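Local coordinates for protein cellulase (Clostridium cellulovorans, PDB 6UI3) that acts as a broad-specificity endoglucanase, the glycoside hydrolase family 5 subfamily 4 catalytic part of a longer dockerin-bearing protein, probably cutting cellulose and related plant polysaccharides, at residues 23-28 with 334-339; 49-54 with 319-324; 271-276 with 301-306; 281-286 with 326-331. One frame throughout, in Å; residues are numbered along the deposited sequence. Where two conformers were deposited one is given.

Contact 1. Residues 23-28 with 334-339; sequences MKIGWN and AMKDGF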
# COMPACT_ATOMS: atom_id res chain seq x y z
N MET A 23 -1.44 -13.48 2.24
CA MET A 23 -1.97 -12.15 2.57
C MET A 23 -3.47 -12.00 2.30
O MET A 23 -4.15 -11.27 3.03
CB MET A 23 -1.18 -11.08 1.82
CG MET A 23 0.20 -10.86 2.38
SD MET A 23 1.23 -9.73 1.45
CE MET A 23 0.39 -8.18 1.69
N LYS A 24 -3.98 -12.61 1.25
CA LYS A 24 -5.45 -12.70 0.95
C LYS A 24 -6.02 -11.31 0.61
O LYS A 24 -5.41 -10.57 -0.17
CB LYS A 24 -6.18 -13.47 2.01
CG LYS A 24 -5.52 -14.82 2.30
CD LYS A 24 -6.30 -15.64 3.29
CE LYS A 24 -5.52 -16.88 3.74
NZ LYS A 24 -4.45 -16.54 4.72
N ILE A 25 -7.22 -10.95 1.13
CA ILE A 25 -7.94 -9.71 0.80
C ILE A 25 -7.51 -8.61 1.76
O ILE A 25 -7.46 -8.84 2.98
CB ILE A 25 -9.47 -9.97 0.94
CG1 ILE A 25 -9.90 -11.15 0.07
CG2 ILE A 25 -10.27 -8.71 0.60
CD1 ILE A 25 -11.33 -11.60 0.30
N GLY A 26 -7.26 -7.40 1.25
CA GLY A 26 -6.74 -6.33 2.07
C GLY A 26 -7.43 -4.98 1.89
O GLY A 26 -8.35 -4.81 1.09
N TRP A 27 -6.91 -4.02 2.64
CA TRP A 27 -7.59 -2.76 2.91
C TRP A 27 -6.57 -1.74 3.38
O TRP A 27 -5.65 -2.08 4.13
CB TRP A 27 -8.62 -3.04 3.99
CG TRP A 27 -9.57 -1.95 4.38
CD1 TRP A 27 -10.81 -1.73 3.86
CD2 TRP A 27 -9.41 -0.98 5.43
NE1 TRP A 27 -11.43 -0.69 4.51
CE2 TRP A 27 -10.59 -0.21 5.48
CE3 TRP A 27 -8.39 -0.70 6.33
CZ2 TRP A 27 -10.77 0.83 6.40
CZ3 TRP A 27 -8.57 0.33 7.24
CH2 TRP A 27 -9.73 1.09 7.26
N ASN A 28 -6.70 -0.50 2.91
CA ASN A 28 -5.86 0.61 3.35
C ASN A 28 -6.63 1.52 4.30
O ASN A 28 -7.76 1.92 4.02
CB ASN A 28 -5.44 1.54 2.19
CG ASN A 28 -4.38 0.96 1.31
OD1 ASN A 28 -3.19 1.26 1.46
ND2 ASN A 28 -4.79 0.15 0.34
N ALA A 334 -17.82 -9.01 -3.44
CA ALA A 334 -17.18 -9.14 -4.75
C ALA A 334 -15.70 -9.46 -4.61
O ALA A 334 -15.15 -10.24 -5.40
CB ALA A 334 -17.37 -7.85 -5.56
N MET A 335 -15.02 -8.86 -3.62
CA MET A 335 -13.63 -9.21 -3.37
C MET A 335 -13.51 -10.67 -2.97
O MET A 335 -12.64 -11.39 -3.47
CB MET A 335 -13.05 -8.31 -2.27
CG MET A 335 -12.96 -6.83 -2.65
SD MET A 335 -12.17 -5.74 -1.44
CE MET A 335 -13.11 -4.26 -1.71
N LYS A 336 -14.39 -11.14 -2.08
CA LYS A 336 -14.36 -12.53 -1.67
C LYS A 336 -14.63 -13.45 -2.85
O LYS A 336 -13.97 -14.48 -3.02
CB LYS A 336 -15.41 -12.80 -0.59
CG LYS A 336 -15.09 -12.15 0.71
CD LYS A 336 -16.23 -12.38 1.66
CE LYS A 336 -15.92 -11.78 2.99
NZ LYS A 336 -17.08 -11.94 3.91
N ASP A 337 -15.61 -13.09 -3.69
CA ASP A 337 -15.96 -13.94 -4.81
C ASP A 337 -14.83 -13.98 -5.84
O ASP A 337 -14.61 -15.01 -6.47
CB ASP A 337 -17.25 -13.46 -5.47
CG ASP A 337 -18.48 -13.67 -4.60
OD1 ASP A 337 -18.42 -14.41 -3.59
OD2 ASP A 337 -19.53 -13.10 -4.95
N GLY A 338 -14.10 -12.87 -6.00
CA GLY A 338 -12.97 -12.88 -6.91
C GLY A 338 -11.79 -13.67 -6.37
O GLY A 338 -11.06 -14.30 -7.14
N PHE A 339 -11.59 -13.63 -5.05
CA PHE A 339 -10.46 -14.30 -4.42
C PHE A 339 -10.67 -15.81 -4.33
O PHE A 339 -9.73 -16.58 -4.55
CB PHE A 339 -10.22 -13.72 -3.02
CG PHE A 339 -9.05 -14.33 -2.33
CD1 PHE A 339 -7.76 -13.97 -2.68
CD2 PHE A 339 -9.22 -15.31 -1.36
CE1 PHE A 339 -6.68 -14.53 -2.07
CE2 PHE A 339 -8.13 -15.90 -0.74
CZ PHE A 339 -6.85 -15.52 -1.12
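The Phe339 ring is the flat group of this contact, and both Lys24 and Ile25 meet it obliquely. Its far end leans on Lys24, with CZ of Phe339 3.7 Å from CG of Lys24. CE1 of Phe339 reaches the backbone there too, 3.7 Å from CA of Lys24. The near end of the ring belongs to Ile25, whose CG1 lies 4.1 Å from CG of Phe339. CG of Phe339 is anti to its own backbone N (chi1 -178°), which swings the ring off the helix toward Lys24. The lysine gives the ring only the root of its chain. Its NZ turns off to a salt bridge with Asp22.

Ile25 carries the rest, in the conformer described here. Its CD1 runs onto the helix surface, 3.7 Å from CA of Lys336. Its other branch, CG2, is 4.0 Å from CB of Met335, and the sulfur of Met335 is close by. The side chains meet through carbon and sulfur, and the contact is mainly apolar.

Strand 25-28 and helix 334-339 run at 142° to each other, with axes 9.7 Å apart at closest approach. This sets the first strand of a TIM barrel under its last helix. Met335 also touches Trp303 of strand 301-305, Phe339 reaches Thr295 of helix 280-296, and Ile25 packs on Phe60, just past helix 49-58.

Contact 2. Residues 49-54 with 319-324; sequences KKMFDT and LNRKNL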
# COMPACT_ATOMS: atom_id res chain seq x y z
N LYS A 49 -9.34 -0.09 17.66
CA LYS A 49 -9.25 -1.53 17.42
C LYS A 49 -10.57 -2.08 16.89
O LYS A 49 -10.57 -2.98 16.04
CB LYS A 49 -8.83 -2.28 18.69
CG LYS A 49 -8.65 -3.77 18.42
CD LYS A 49 -8.10 -4.51 19.64
CE LYS A 49 -7.95 -5.99 19.37
NZ LYS A 49 -9.26 -6.69 19.30
N LYS A 50 -11.71 -1.57 17.38
CA LYS A 50 -13.00 -2.07 16.92
C LYS A 50 -13.15 -1.94 15.41
O LYS A 50 -13.81 -2.77 14.78
CB LYS A 50 -14.14 -1.36 17.65
CG LYS A 50 -14.31 -1.81 19.09
CD LYS A 50 -15.51 -1.15 19.75
CE LYS A 50 -15.61 -1.55 21.22
NZ LYS A 50 -16.81 -0.97 21.90
N MET A 51 -12.57 -0.90 14.80
CA MET A 51 -12.62 -0.80 13.34
C MET A 51 -11.94 -2.00 12.68
O MET A 51 -12.46 -2.55 11.71
CB MET A 51 -11.96 0.50 12.89
CG MET A 51 -12.69 1.73 13.36
SD MET A 51 -11.80 3.26 13.01
CE MET A 51 -12.77 4.44 13.93
N PHE A 52 -10.78 -2.40 13.21
CA PHE A 52 -10.06 -3.55 12.68
C PHE A 52 -10.79 -4.85 12.99
O PHE A 52 -10.82 -5.75 12.15
CB PHE A 52 -8.64 -3.56 13.26
CG PHE A 52 -7.71 -2.57 12.62
CD1 PHE A 52 -7.88 -1.20 12.79
CD2 PHE A 52 -6.63 -3.01 11.86
CE1 PHE A 52 -7.01 -0.30 12.20
CE2 PHE A 52 -5.75 -2.11 11.27
CZ PHE A 52 -5.95 -0.75 11.44
N ASP A 53 -11.39 -4.96 14.18
CA ASP A 53 -12.21 -6.12 14.50
C ASP A 53 -13.30 -6.29 13.45
O ASP A 53 -13.61 -7.42 13.04
CB ASP A 53 -12.91 -5.92 15.86
CG ASP A 53 -11.98 -5.84 17.05
OD1 ASP A 53 -10.78 -6.15 16.95
OD2 ASP A 53 -12.50 -5.47 18.13
N THR A 54 -13.92 -5.18 13.05
CA THR A 54 -15.00 -5.22 12.07
C THR A 54 -14.49 -5.68 10.71
O THR A 54 -15.13 -6.48 10.03
CB THR A 54 -15.66 -3.84 12.00
OG1 THR A 54 -16.23 -3.50 13.27
CG2 THR A 54 -16.74 -3.79 10.95
N LEU A 319 -15.88 0.83 4.72
CA LEU A 319 -16.22 0.79 6.13
C LEU A 319 -16.58 2.20 6.59
O LEU A 319 -15.75 3.11 6.54
CB LEU A 319 -15.03 0.28 6.94
CG LEU A 319 -15.20 0.36 8.45
CD1 LEU A 319 -16.29 -0.62 8.91
CD2 LEU A 319 -13.89 0.09 9.16
N ASN A 320 -17.83 2.39 7.01
CA ASN A 320 -18.21 3.67 7.60
C ASN A 320 -17.65 3.68 9.02
O ASN A 320 -18.14 2.95 9.89
CB ASN A 320 -19.73 3.82 7.59
CG ASN A 320 -20.18 5.11 8.22
OD1 ASN A 320 -19.56 5.59 9.18
ND2 ASN A 320 -21.24 5.70 7.70
N ARG A 321 -16.63 4.49 9.26
CA ARG A 321 -15.94 4.45 10.54
C ARG A 321 -16.72 5.09 11.68
O ARG A 321 -16.35 4.90 12.84
CB ARG A 321 -14.55 5.10 10.44
CG ARG A 321 -13.62 4.39 9.46
CD ARG A 321 -12.23 5.01 9.44
NE ARG A 321 -11.56 4.78 8.17
CZ ARG A 321 -10.44 5.40 7.81
NH1 ARG A 321 -9.84 6.22 8.66
NH2 ARG A 321 -9.93 5.20 6.61
N LYS A 322 -17.76 5.86 11.38
CA LYS A 322 -18.56 6.47 12.44
C LYS A 322 -19.37 5.43 13.19
O LYS A 322 -19.54 5.54 14.40
CB LYS A 322 -19.47 7.55 11.86
CG LYS A 322 -20.21 8.35 12.95
CD LYS A 322 -20.99 9.53 12.37
CE LYS A 322 -20.15 10.80 12.33
NZ LYS A 322 -20.82 11.88 11.53
N ASN A 323 -19.89 4.41 12.50
CA ASN A 323 -20.75 3.43 13.14
C ASN A 323 -20.37 1.99 12.81
O ASN A 323 -21.09 1.06 13.21
CB ASN A 323 -22.23 3.71 12.86
CG ASN A 323 -22.57 3.59 11.41
OD1 ASN A 323 -21.75 3.20 10.61
ND2 ASN A 323 -23.81 3.91 11.07
N LEU A 324 -19.25 1.79 12.13
CA LEU A 324 -18.67 0.46 11.89
C LEU A 324 -19.57 -0.42 11.04
O LEU A 324 -19.76 -1.60 11.32
CB LEU A 324 -18.28 -0.26 13.18
CG LEU A 324 -17.44 0.51 14.18
CD1 LEU A 324 -17.11 -0.35 15.39
CD2 LEU A 324 -16.22 0.93 13.51
O HOH W 1 -19.28 -3.76 13.33
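Apolar packing between Met51 and Leu324 leads this contact: CG of Met51 lies 3.6 Å from CD2 of Leu324, and the two chains cross at about a right angle. Met51 is extended beyond CG, and its methyl CE reaches the Arg321 side, 4.0 Å from CB of that arginine. The sulfur runs against the aliphatic part of Arg321, while the guanidinium goes on to Thr32 and Gly30. Leu319 adds CD1, 3.8 Å from CG2 of Thr54. Leu324 also sets CD1 against CB of Lys50, 3.9 Å away.

One water makes the polar link. It donates to OG1 of Thr54 (3.1 Å) and to the carbonyl O of Leu324 (3.0 Å). Thr54 thus meets Leu324 both directly and through water.

Two polar side-chain bonds lie within the segments. NZ of Lys49 forms a salt bridge with OD1 of Asp53 (2.9 Å), one turn along the helix; Asn98 is a second partner of that oxygen. In the loop, OD1 of Asn320 accepts from N of Lys322, 2.9 Å away, and this makes an Asx turn.

The arrangement is that of a TIM barrel in which the long loop after the eighth strand folds back over helix 49-58, which follows the first strand.

Contact 3. Residues 271-276 with 301-306; sequences QFAITD and CLWWDN. Unlike the reference sequence in segment 271-276: Gln271 (reference Glu).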
# COMPACT_ATOMS: atom_id res chain seq x y z
N GLN A 271 -2.69 -0.72 -3.64
CA GLN A 271 -3.88 0.12 -3.70
C GLN A 271 -4.64 -0.17 -4.98
O GLN A 271 -4.04 -0.20 -6.06
CB GLN A 271 -3.56 1.63 -3.72
CG GLN A 271 -2.78 2.12 -2.51
CD GLN A 271 -2.47 3.61 -2.53
OE1 GLN A 271 -1.62 4.09 -1.77
NE2 GLN A 271 -3.15 4.33 -3.36
N PHE A 272 -5.96 -0.30 -4.86
CA PHE A 272 -6.89 -0.24 -5.98
C PHE A 272 -8.24 0.16 -5.40
O PHE A 272 -8.45 0.09 -4.18
CB PHE A 272 -7.00 -1.57 -6.75
CG PHE A 272 -8.03 -2.52 -6.17
CD1 PHE A 272 -7.86 -3.07 -4.92
CD2 PHE A 272 -9.16 -2.88 -6.89
CE1 PHE A 272 -8.81 -3.92 -4.39
CE2 PHE A 272 -10.10 -3.74 -6.36
CZ PHE A 272 -9.92 -4.26 -5.12
N ALA A 273 -9.15 0.57 -6.28
CA ALA A 273 -10.54 0.85 -5.92
C ALA A 273 -11.26 1.27 -7.20
O ALA A 273 -10.63 1.48 -8.24
CB ALA A 273 -10.68 1.95 -4.88
N ILE A 274 -12.58 1.38 -7.11
CA ILE A 274 -13.40 2.03 -8.14
C ILE A 274 -14.31 3.03 -7.45
O ILE A 274 -15.08 2.66 -6.55
CB ILE A 274 -14.18 1.03 -9.02
CG1 ILE A 274 -15.12 1.78 -9.98
CG2 ILE A 274 -14.91 -0.04 -8.20
CD1 ILE A 274 -15.65 0.97 -11.13
N THR A 275 -14.19 4.29 -7.83
CA THR A 275 -14.92 5.37 -7.17
C THR A 275 -16.42 5.28 -7.45
O THR A 275 -16.87 4.86 -8.52
CB THR A 275 -14.31 6.72 -7.59
OG1 THR A 275 -14.78 7.75 -6.72
CG2 THR A 275 -14.63 7.09 -9.04
N ASP A 276 -17.21 5.69 -6.45
CA ASP A 276 -18.66 5.63 -6.55
C ASP A 276 -19.16 6.71 -7.51
O ASP A 276 -19.03 7.91 -7.24
CB ASP A 276 -19.30 5.82 -5.17
CG ASP A 276 -20.76 5.45 -5.13
OD1 ASP A 276 -21.32 5.04 -6.16
OD2 ASP A 276 -21.36 5.60 -4.03
N CYS A 301 -4.84 -7.92 -3.32
CA CYS A 301 -5.42 -6.62 -3.64
C CYS A 301 -5.88 -5.93 -2.37
O CYS A 301 -6.59 -6.52 -1.55
CB CYS A 301 -6.62 -6.77 -4.57
SG CYS A 301 -6.21 -7.46 -6.19
N LEU A 302 -5.46 -4.68 -2.20
CA LEU A 302 -5.80 -3.88 -1.03
C LEU A 302 -6.62 -2.68 -1.45
O LEU A 302 -6.11 -1.77 -2.11
CB LEU A 302 -4.52 -3.43 -0.32
CG LEU A 302 -3.68 -4.49 0.39
CD1 LEU A 302 -3.13 -5.57 -0.43
CD2 LEU A 302 -2.52 -3.79 1.10
N TRP A 303 -7.90 -2.66 -1.07
CA TRP A 303 -8.79 -1.55 -1.42
C TRP A 303 -8.38 -0.28 -0.67
O TRP A 303 -8.08 -0.31 0.52
CB TRP A 303 -10.23 -1.93 -1.06
CG TRP A 303 -11.27 -0.87 -1.41
CD1 TRP A 303 -11.54 0.26 -0.71
CD2 TRP A 303 -12.17 -0.86 -2.53
NE1 TRP A 303 -12.52 0.98 -1.33
CE2 TRP A 303 -12.94 0.31 -2.43
CE3 TRP A 303 -12.39 -1.72 -3.60
CZ2 TRP A 303 -13.92 0.64 -3.36
CZ3 TRP A 303 -13.38 -1.41 -4.51
CH2 TRP A 303 -14.13 -0.24 -4.37
N TRP A 304 -8.39 0.85 -1.39
CA TRP A 304 -8.12 2.16 -0.77
C TRP A 304 -9.40 2.71 -0.16
O TRP A 304 -10.29 3.18 -0.87
CB TRP A 304 -7.58 3.15 -1.80
CG TRP A 304 -7.28 4.49 -1.17
CD1 TRP A 304 -8.08 5.59 -1.17
CD2 TRP A 304 -6.12 4.83 -0.43
NE1 TRP A 304 -7.48 6.61 -0.45
CE2 TRP A 304 -6.26 6.17 0.00
CE3 TRP A 304 -4.95 4.14 -0.08
CZ2 TRP A 304 -5.30 6.81 0.75
CZ3 TRP A 304 -4.00 4.79 0.65
CH2 TRP A 304 -4.17 6.11 1.06
N ASP A 305 -9.50 2.67 1.17
CA ASP A 305 -10.70 3.10 1.89
C ASP A 305 -10.43 4.41 2.62
O ASP A 305 -9.79 4.43 3.67
CB ASP A 305 -11.18 2.02 2.85
CG ASP A 305 -12.56 2.29 3.39
OD1 ASP A 305 -12.95 3.49 3.43
OD2 ASP A 305 -13.23 1.32 3.78
N ASN A 306 -10.92 5.51 2.05
CA ASN A 306 -10.74 6.82 2.65
C ASN A 306 -11.90 7.28 3.55
O ASN A 306 -11.88 8.42 4.03
CB ASN A 306 -10.47 7.88 1.57
CG ASN A 306 -11.61 8.03 0.60
OD1 ASN A 306 -12.69 7.45 0.75
ND2 ASN A 306 -11.38 8.85 -0.41
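The carbonyl oxygen of Phe272 is held by two groups of the neighbouring strand. N of Trp304 donates a hydrogen bond of 2.9 Å to O of Phe272, with an angle of 156° at the hydrogen. CA of Trp303 adds a CA-H...O contact, 3.2 Å from O of Phe272. O of Leu302 is met in the same way: N of Phe272 donates to it at 3.1 Å, and CA of Gln271 lies 3.3 Å from it.

These bonds form the parallel bridge between strands 267-272 and 301-305, the seventh and eighth of the TIM barrel. Helix 280-296 joins them as a beta-alpha-beta crossover. In family 5 enzymes the catalytic nucleophile is a glutamate at the end of the seventh strand. Gln271, where the natural sequence has Glu, probably marks that position.

The side chain of Gln271 lies alongside Trp304, pointing the same way, with amide and ring planes 32° apart. CD of Gln271 comes 3.5 Å from CE3 of Trp304, and OE1 is hydrogen-bonded to Arg64.

The Phe272 ring turns toward helix 280-296. The edge of Trp303 points at its face in a T-shaped pair, with planes at 80° and Phe272 and Trp303 six-membered ring centroids 5.5 Å apart. CB of Ala273 sits over one face of Trp303, 3.8 Å from the six-membered ring centroid, as a CH-pi contact. NE1 of Trp303 bonds to O of Leu316.

Contact 4. Residues 281-286 with 326-331; sequences QDRINF and FPYPEL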
# COMPACT_ATOMS: atom_id res chain seq x y z
N GLN A 281 -23.75 -1.69 -9.57
CA GLN A 281 -23.55 -2.97 -10.27
C GLN A 281 -22.26 -2.97 -11.07
O GLN A 281 -21.57 -3.99 -11.13
CB GLN A 281 -24.76 -3.30 -11.15
CG GLN A 281 -26.05 -3.51 -10.36
CD GLN A 281 -25.93 -4.57 -9.28
OE1 GLN A 281 -25.43 -5.66 -9.53
NE2 GLN A 281 -26.39 -4.25 -8.07
N ASP A 282 -21.92 -1.84 -11.70
CA ASP A 282 -20.64 -1.74 -12.38
C ASP A 282 -19.48 -1.90 -11.41
O ASP A 282 -18.46 -2.51 -11.75
CB ASP A 282 -20.55 -0.41 -13.11
CG ASP A 282 -21.51 -0.33 -14.26
OD1 ASP A 282 -21.28 -1.06 -15.26
OD2 ASP A 282 -22.50 0.44 -14.15
N ARG A 283 -19.60 -1.33 -10.20
CA ARG A 283 -18.52 -1.46 -9.23
C ARG A 283 -18.38 -2.90 -8.75
O ARG A 283 -17.26 -3.37 -8.51
CB ARG A 283 -18.76 -0.50 -8.05
CG ARG A 283 -18.76 0.97 -8.46
CD ARG A 283 -18.21 1.86 -7.36
NE ARG A 283 -19.09 1.95 -6.20
CZ ARG A 283 -18.70 2.35 -5.00
NH1 ARG A 283 -17.43 2.67 -4.77
NH2 ARG A 283 -19.58 2.42 -4.01
N ILE A 284 -19.50 -3.62 -8.59
CA ILE A 284 -19.45 -5.03 -8.22
C ILE A 284 -18.74 -5.83 -9.30
O ILE A 284 -17.82 -6.62 -9.02
CB ILE A 284 -20.88 -5.57 -7.99
CG1 ILE A 284 -21.51 -4.92 -6.76
CG2 ILE A 284 -20.87 -7.09 -7.84
CD1 ILE A 284 -23.02 -5.16 -6.64
N ASN A 285 -19.15 -5.64 -10.55
CA ASN A 285 -18.56 -6.39 -11.65
C ASN A 285 -17.08 -6.07 -11.81
O ASN A 285 -16.26 -6.97 -12.00
CB ASN A 285 -19.28 -6.07 -12.97
CG ASN A 285 -20.73 -6.48 -12.97
OD1 ASN A 285 -21.17 -7.30 -12.17
ND2 ASN A 285 -21.48 -5.92 -13.91
N PHE A 286 -16.73 -4.80 -11.70
CA PHE A 286 -15.33 -4.40 -11.73
C PHE A 286 -14.52 -5.10 -10.65
O PHE A 286 -13.44 -5.64 -10.91
CB PHE A 286 -15.25 -2.88 -11.54
CG PHE A 286 -13.85 -2.33 -11.36
CD1 PHE A 286 -13.22 -2.33 -10.12
CD2 PHE A 286 -13.16 -1.77 -12.43
CE1 PHE A 286 -11.93 -1.79 -9.98
CE2 PHE A 286 -11.88 -1.23 -12.26
CZ PHE A 286 -11.28 -1.25 -11.06
N PHE A 326 -20.99 -1.42 6.83
CA PHE A 326 -20.64 -1.52 5.42
C PHE A 326 -21.86 -1.16 4.58
O PHE A 326 -22.75 -2.00 4.40
CB PHE A 326 -20.17 -2.94 5.06
CG PHE A 326 -18.88 -3.33 5.72
CD1 PHE A 326 -18.89 -4.07 6.89
CD2 PHE A 326 -17.67 -2.98 5.17
CE1 PHE A 326 -17.70 -4.43 7.49
CE2 PHE A 326 -16.48 -3.35 5.78
CZ PHE A 326 -16.50 -4.06 6.93
N PRO A 327 -21.96 0.06 4.05
CA PRO A 327 -23.15 0.40 3.27
C PRO A 327 -23.20 -0.28 1.91
O PRO A 327 -24.26 -0.34 1.29
CB PRO A 327 -23.08 1.93 3.14
CG PRO A 327 -21.66 2.25 3.33
CD PRO A 327 -21.11 1.23 4.32
N TYR A 328 -22.06 -0.76 1.42
CA TYR A 328 -21.93 -1.45 0.14
C TYR A 328 -21.35 -2.83 0.40
O TYR A 328 -20.23 -3.15 -0.01
CB TYR A 328 -21.05 -0.66 -0.85
CG TYR A 328 -21.37 0.81 -0.84
CD1 TYR A 328 -22.66 1.24 -1.10
CD2 TYR A 328 -20.41 1.76 -0.49
CE1 TYR A 328 -22.99 2.59 -1.03
CE2 TYR A 328 -20.73 3.09 -0.42
CZ TYR A 328 -22.01 3.51 -0.70
OH TYR A 328 -22.36 4.84 -0.62
N PRO A 329 -22.09 -3.69 1.12
CA PRO A 329 -21.55 -5.02 1.42
C PRO A 329 -21.27 -5.83 0.16
O PRO A 329 -20.41 -6.72 0.18
CB PRO A 329 -22.63 -5.66 2.30
CG PRO A 329 -23.92 -5.00 1.84
CD PRO A 329 -23.50 -3.56 1.56
N GLU A 330 -21.96 -5.50 -0.94
CA GLU A 330 -21.76 -6.20 -2.19
C GLU A 330 -20.33 -6.06 -2.69
O GLU A 330 -19.84 -6.93 -3.41
CB GLU A 330 -22.71 -5.65 -3.26
CG GLU A 330 -24.19 -5.70 -2.92
CD GLU A 330 -24.75 -4.45 -2.22
OE1 GLU A 330 -23.97 -3.67 -1.63
OE2 GLU A 330 -25.98 -4.27 -2.28
N LEU A 331 -19.64 -4.98 -2.35
CA LEU A 331 -18.28 -4.80 -2.82
C LEU A 331 -17.31 -5.66 -2.03
O LEU A 331 -16.32 -6.16 -2.58
CB LEU A 331 -17.88 -3.32 -2.75
CG LEU A 331 -18.68 -2.43 -3.70
CD1 LEU A 331 -18.24 -0.97 -3.59
CD2 LEU A 331 -18.60 -2.89 -5.15
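CB of Arg283 lies 3.8 Å from CD2 of Leu331, at the start of a side chain that reaches across to Leu331 and Tyr328. Arg283 has two conformers, and this is one of them. The chain then bends at chi2 and chi3 (chi3 -69°), which brings the guanidinium round over the other methyl. CZ of Arg283 lies 3.6 Å from CD1 of Leu331, which covers the centre of one guanidinium face. NH1 is taken by the carbonyl O of Ile274. NH2 stands over one face of the Tyr328 ring, offset toward its rim, and is 3.7 Å from CD2 of Tyr328. The guanidinium and ring planes are 73° apart, so the arginine comes edge-on. The cation-pi distance from CZ of Arg283 to the Tyr328 centroid is long, 5.2 Å, and the attraction is weak at most. The opposite face of Tyr328 carries CG of Pro327.

Helices 280-296 and 329-339 follow the seventh and eighth barrel strands and are neighbours in the outer layer of the TIM barrel. They touch here through their first turns and through Tyr328, just ahead of helix 329-339.

Leu331 also leans on the backbone of helix 280-296, with CD2 of Leu331 3.6 Å from N of Ile284. Ile284 returns the contact with its tip: CD1 of Ile284 is 3.4 Å from CB of Glu330, while the carboxylate of Glu330 leads off the other way.

Contacts 1 and 3 meet across the seam where the eighth strand closes onto the first, with centres about 11 Å apart. N of Asn28 lies 2.8 Å from O of Trp303, and NE1 of Trp27 is 2.8 Å from OD2 of Asp305. The same Asp305 oxygen is 2.9 Å from N of Leu319, which ties in contact 2. Contacts 1 and 4 both use helix 329-339, and contact 4 meets contact 3 where Arg283 comes against residues 274-276. Phe326 bridges contacts 2 and 4, its CE1 3.6 Å from CG2 of Thr54. Contact 3 holds Gln271, probably at the nucleophile position, and Asn28 and Trp304 touch it. The centre of contact 2 is about 17 Å from that of contact 3.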